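Local structure of structural PPIase-like protein L605 (Mimivirus, 2OSE) at residues A[132-135]-A[141-144]; A[124-129]-A[179-184]. The protein belongs to the cyclophilin family, forms a homotrimer, and probably catalyses cis-trans isomerisation of peptidyl-prolyl bonds and binds cyclosporin A. One frame throughout, in Å; residues are numbered along the deposited sequence.

Interaction 1 of 2, residues A[132-135]-A[141-144]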
loop_
_atom_site.group_PDB
_atom_site.type_symbol
_atom_site.label_atom_id
_atom_site.label_comp_id
_atom_site.label_asym_id
_atom_site.label_seq_id
_atom_site.Cartn_x
_atom_site.Cartn_y
_atom_site.Cartn_z
ATOM N N VAL A 132 19.614 -3.050 3.853
ATOM C CA VAL A 132 18.941 -2.727 2.597
ATOM C C VAL A 132 19.498 -1.387 2.060
ATOM O O VAL A 132 19.472 -0.373 2.771
ATOM C CB VAL A 132 17.407 -2.686 2.803
ATOM C CG1 VAL A 132 16.664 -2.291 1.494
ATOM C CG2 VAL A 132 16.900 -4.058 3.335
ATOM N N PRO A 133 20.026 -1.394 0.822
ATOM C CA PRO A 133 20.591 -0.163 0.274
ATOM C C PRO A 133 19.491 0.863 -0.115
ATOM O O PRO A 133 18.309 0.517 -0.255
ATOM C CB PRO A 133 21.340 -0.641 -0.974
ATOM C CG PRO A 133 20.640 -1.884 -1.381
ATOM C CD PRO A 133 20.104 -2.521 -0.129
ATOM N N TYR A 134 19.890 2.122 -0.214
ATOM C CA TYR A 134 19.099 3.128 -0.944
ATOM C C TYR A 134 20.039 3.993 -1.819
ATOM O O TYR A 134 21.265 3.899 -1.696
ATOM C CB TYR A 134 18.254 3.978 0.002
ATOM C CG TYR A 134 19.019 4.999 0.802
ATOM C CD1 TYR A 134 19.182 6.307 0.314
ATOM C CD2 TYR A 134 19.549 4.691 2.054
ATOM C CE1 TYR A 134 19.844 7.269 1.038
ATOM C CE2 TYR A 134 20.208 5.649 2.802
ATOM C CZ TYR A 134 20.360 6.937 2.282
ATOM O OH TYR A 134 21.015 7.889 2.996
ATOM N N THR A 135 19.444 4.778 -2.725
ATOM C CA THR A 135 20.187 5.607 -3.692
ATOM C C THR A 135 19.808 7.059 -3.454
ATOM O O THR A 135 18.627 7.391 -3.242
ATOM C CB THR A 135 19.895 5.164 -5.133
ATOM O OG1 THR A 135 20.283 3.799 -5.298
ATOM C CG2 THR A 135 20.694 5.971 -6.136
ATOM N N ARG A 141 24.961 4.986 -3.682
ATOM C CA ARG A 141 24.466 3.984 -2.728
ATOM C C ARG A 141 24.829 4.282 -1.268
ATOM O O ARG A 141 25.977 4.604 -0.958
ATOM C CB ARG A 141 25.012 2.616 -3.178
ATOM C CG ARG A 141 24.736 1.415 -2.259
ATOM C CD ARG A 141 25.033 0.104 -2.967
ATOM N NE ARG A 141 26.412 -0.400 -2.787
ATOM C CZ ARG A 141 27.357 -0.448 -3.743
ATOM N NH1 ARG A 141 27.110 -0.030 -4.986
ATOM N NH2 ARG A 141 28.564 -0.932 -3.461
ATOM N N TYR A 142 23.848 4.172 -0.375
ATOM C CA TYR A 142 24.050 4.329 1.067
ATOM C C TYR A 142 23.205 3.308 1.839
ATOM O O TYR A 142 22.328 2.688 1.276
ATOM C CB TYR A 142 23.719 5.746 1.563
ATOM C CG TYR A 142 24.708 6.819 1.107
ATOM C CD1 TYR A 142 25.956 7.000 1.756
ATOM C CD2 TYR A 142 24.410 7.641 0.008
ATOM C CE1 TYR A 142 26.874 7.989 1.313
ATOM C CE2 TYR A 142 25.335 8.631 -0.447
ATOM C CZ TYR A 142 26.547 8.788 0.207
ATOM O OH TYR A 142 27.417 9.762 -0.241
ATOM N N TYR A 143 23.482 3.179 3.133
ATOM C CA TYR A 143 22.761 2.284 4.012
ATOM C C TYR A 143 22.305 3.049 5.216
ATOM O O TYR A 143 22.789 4.160 5.507
ATOM C CB TYR A 143 23.623 1.083 4.407
ATOM C CG TYR A 143 23.996 0.236 3.232
ATOM C CD1 TYR A 143 23.231 -0.872 2.878
ATOM C CD2 TYR A 143 25.105 0.536 2.459
ATOM C CE1 TYR A 143 23.563 -1.640 1.803
ATOM C CE2 TYR A 143 25.436 -0.219 1.373
ATOM C CZ TYR A 143 24.659 -1.301 1.037
ATOM O OH TYR A 143 25.002 -2.096 -0.032
ATOM N N ASP A 144 21.338 2.468 5.906
ATOM C CA ASP A 144 20.848 3.036 7.138
ATOM C C ASP A 144 20.439 1.884 8.101
ATOM O O ASP A 144 20.979 0.762 8.017
ATOM C CB ASP A 144 19.740 4.107 6.861
ATOM C CG ASP A 144 18.561 3.578 6.027
ATOM O OD1 ASP A 144 18.342 2.327 5.982
ATOM O OD2 ASP A 144 17.828 4.429 5.417
HETATM O O HOH W 1 20.496 -0.193 5.246
#

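Interaction 2 of 2, residues A[124-129]-A[179-184]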
loop_
_atom_site.group_PDB
_atom_site.type_symbol
_atom_site.label_atom_id
_atom_site.label_comp_id
_atom_site.label_asym_id
_atom_site.label_seq_id
_atom_site.Cartn_x
_atom_site.Cartn_y
_atom_site.Cartn_z
ATOM N N GLU A 124 22.374 -16.720 0.324
ATOM C CA GLU A 124 21.663 -17.885 -0.195
ATOM C C GLU A 124 20.873 -18.722 0.827
ATOM O O GLU A 124 20.169 -19.660 0.454
ATOM C CB GLU A 124 22.683 -18.792 -0.882
ATOM C CG GLU A 124 23.678 -18.041 -1.749
ATOM C CD GLU A 124 24.481 -18.959 -2.645
ATOM O OE1 GLU A 124 25.108 -19.916 -2.128
ATOM O OE2 GLU A 124 24.455 -18.714 -3.869
ATOM N N SER A 125 21.000 -18.384 2.108
ATOM C CA SER A 125 20.506 -19.206 3.192
ATOM C C SER A 125 19.460 -18.499 4.015
ATOM O O SER A 125 19.405 -17.254 4.072
ATOM C CB SER A 125 21.650 -19.575 4.146
ATOM O OG SER A 125 22.686 -20.161 3.437
ATOM N N LYS A 126 18.653 -19.333 4.669
ATOM C CA LYS A 126 17.633 -18.900 5.629
ATOM C C LYS A 126 18.279 -18.222 6.828
ATOM O O LYS A 126 19.365 -18.615 7.261
ATOM C CB LYS A 126 16.886 -20.143 6.124
ATOM C CG LYS A 126 15.743 -19.892 7.098
ATOM C CD LYS A 126 15.104 -21.245 7.356
ATOM C CE LYS A 126 13.770 -21.160 8.020
ATOM N NZ LYS A 126 13.202 -22.548 7.941
ATOM N N GLY A 127 17.591 -17.231 7.392
ATOM C CA GLY A 127 18.060 -16.584 8.611
ATOM C C GLY A 127 19.320 -15.768 8.473
ATOM O O GLY A 127 20.039 -15.591 9.449
ATOM N N LEU A 128 19.594 -15.244 7.278
ATOM C CA LEU A 128 20.669 -14.264 7.111
ATOM C C LEU A 128 20.146 -12.881 7.292
ATOM O O LEU A 128 19.055 -12.570 6.774
ATOM C CB LEU A 128 21.305 -14.398 5.724
ATOM C CG LEU A 128 22.014 -15.716 5.439
ATOM C CD1 LEU A 128 22.615 -15.634 4.056
ATOM C CD2 LEU A 128 23.142 -15.955 6.457
ATOM N N LEU A 129 20.898 -12.062 8.040
ATOM C CA LEU A 129 20.619 -10.649 8.259
ATOM C C LEU A 129 21.408 -9.802 7.252
ATOM O O LEU A 129 22.609 -10.038 7.064
ATOM C CB LEU A 129 21.086 -10.208 9.667
ATOM C CG LEU A 129 21.014 -8.700 9.980
ATOM C CD1 LEU A 129 19.551 -8.271 10.135
ATOM C CD2 LEU A 129 21.839 -8.342 11.221
ATOM N N VAL A 179 11.047 -19.113 14.958
ATOM C CA VAL A 179 10.224 -17.888 15.052
ATOM C C VAL A 179 10.007 -17.354 13.637
ATOM O O VAL A 179 8.894 -16.958 13.256
ATOM C CB VAL A 179 10.898 -16.842 15.976
ATOM C CG1 VAL A 179 10.042 -15.568 16.082
ATOM C CG2 VAL A 179 11.120 -17.467 17.327
ATOM N N LEU A 180 11.064 -17.379 12.840
ATOM C CA LEU A 180 10.948 -17.101 11.408
ATOM C C LEU A 180 9.928 -18.006 10.714
ATOM O O LEU A 180 9.174 -17.543 9.890
ATOM C CB LEU A 180 12.304 -17.191 10.686
ATOM C CG LEU A 180 13.401 -16.214 11.147
ATOM C CD1 LEU A 180 14.631 -16.366 10.249
ATOM C CD2 LEU A 180 12.946 -14.739 11.189
ATOM N N ASP A 181 9.931 -19.295 11.028
ATOM C CA ASP A 181 8.915 -20.215 10.516
ATOM C C ASP A 181 7.467 -19.801 10.876
ATOM O O ASP A 181 6.596 -19.873 10.037
ATOM C CB ASP A 181 9.162 -21.641 11.013
ATOM C CG ASP A 181 10.475 -22.228 10.528
ATOM O OD1 ASP A 181 10.969 -21.860 9.439
ATOM O OD2 ASP A 181 11.035 -23.063 11.268
ATOM N N LYS A 182 7.232 -19.414 12.119
ATOM C CA LYS A 182 5.918 -18.943 12.579
ATOM C C LYS A 182 5.453 -17.721 11.759
ATOM O O LYS A 182 4.313 -17.673 11.289
ATOM C CB LYS A 182 5.969 -18.593 14.062
ATOM C CG LYS A 182 6.026 -19.829 15.003
ATOM C CD LYS A 182 6.022 -19.405 16.478
ATOM C CE LYS A 182 6.067 -20.670 17.357
ATOM N NZ LYS A 182 5.992 -20.294 18.825
ATOM N N ILE A 183 6.350 -16.737 11.620
ATOM C CA ILE A 183 6.099 -15.550 10.787
ATOM C C ILE A 183 5.713 -15.952 9.363
ATOM O O ILE A 183 4.666 -15.527 8.848
ATOM C CB ILE A 183 7.330 -14.574 10.777
ATOM C CG1 ILE A 183 7.534 -13.963 12.177
ATOM C CG2 ILE A 183 7.114 -13.468 9.738
ATOM C CD1 ILE A 183 8.944 -13.324 12.390
ATOM N N ASN A 184 6.557 -16.780 8.746
ATOM C CA ASN A 184 6.331 -17.254 7.388
ATOM C C ASN A 184 5.004 -17.980 7.188
ATOM O O ASN A 184 4.321 -17.780 6.146
ATOM C CB ASN A 184 7.481 -18.152 6.919
ATOM C CG ASN A 184 7.526 -18.257 5.453
ATOM O OD1 ASN A 184 7.529 -17.246 4.761
ATOM N ND2 ASN A 184 7.539 -19.497 4.929
#

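Interaction 1 of 2, residues A[132-135]-A[141-144]
Tyr134 and Tyr142 face each other as an antiparallel hydrogen-bonded pair in the beta hairpin formed by strands 128-135 and 141-142 of this cyclophilin. Two backbone bonds define the pair: Tyr134 N to Tyr142 O, 2.9 Å with 170° at the hydrogen, and Tyr142 N to Tyr134 O, also 2.9 Å. Thr135 and Arg141 form the next, non-hydrogen-bonded pair, with side chains on the other face of the sheet.

Followed outward from CB, the Tyr134 side chain places CG between its own N and C (chi1 74°), which folds the ring across its partner strand. CD2 comes 3.5 Å from Tyr142 O; CE2 then lies 3.7 Å from Asp144 OD2, a carboxylate turned 29° from the ring plane. Tyr134 CZ is 3.6 Å from Tyr142 CB, and Tyr134 OH, at the tip, 3.7 Å. That methylene stands over the ring face, 4.0 Å from its centroid, a CH-pi contact, while the Tyr142 ring itself swings away.

Beyond the paired residues, Pro133 CB packs on Tyr143, whose OH is hydrogen-bonded to Asp166 O. Arg193 of a second subunit salt-bridges Asp144 OD1 and bonds to Val132 O and Pro133 O, which puts this hairpin at a subunit interface of the trimer; Asp144 OD1 also bonds to Thr146 OG1. Between the diverging chains one water bridges Asp144 N, from which it accepts, and Val132 O, 2.7 Å from the water oxygen.

Interaction 2 of 2, residues A[124-129]-A[179-184]
Lys126 and Asp181 supply the polar part of this contact, and Gly127 and Leu180 the apolar part. Together they join the turn leading into strand 128-135 to helix 177-186, which packs on the closed antiparallel beta barrel of the cyclophilin fold.

The ionic interaction is a salt bridge that is also a hydrogen bond: Lys126 NZ donates to Asp181 OD1 at 2.8 Å. The acceptor offers its syn lone pair, on the side of the other oxygen, yet OD2 remains 4.0 Å from Lys126 NZ, so the grip is one-sided. With CG anti to the backbone N (chi1 -178°) and the chain extended beyond it, Lys126 spans the gap at full length and meets the aspartate side chain at about a right angle. Its backbone N is bonded to Asp153 OD1, which helps fix the base of this arm.

The van der Waals interaction is small. Leu180 CD1 approaches Gly127 CA at 3.8 Å, although the two CA atoms are 7.7 Å apart. The positive phi of Gly127, 68°, by itself favours glycine, and its backbone is bonded to Thr150 and Val173. Leu180 also packs on Leu31, Ile149 and Leu151, extending the apolar side into the core.

Only 142 Å² is buried in all. Chemically, one ammonium donor is held by one carboxylate oxygen at a partly exposed rim, beside a buried apolar touch; the bond pins the lysine tip to the helix without a second oxygen sharing it.

In the fold
From the N terminus, the chain reaches 124-129, the first half of interaction 2, and continues through two more residues into 132-135 along strand 128-135. A five-residue loop then brings it back at 141-144, where interaction 1 closes a short hairpin loop. After strands 147-150 and 168-175 it enters helix 177-186, and interaction 2 closes a loop with 49 residues between its segments. Interaction 1 is therefore nested within interaction 2, without crossing. Their centres lie 22 Å apart, and apart from adjoining in sequence the segments do not touch. Strand 128-135 is common to both: the turn just before it is tied to helix 177-186, its end to strand 141-142 beside a neighbouring subunit.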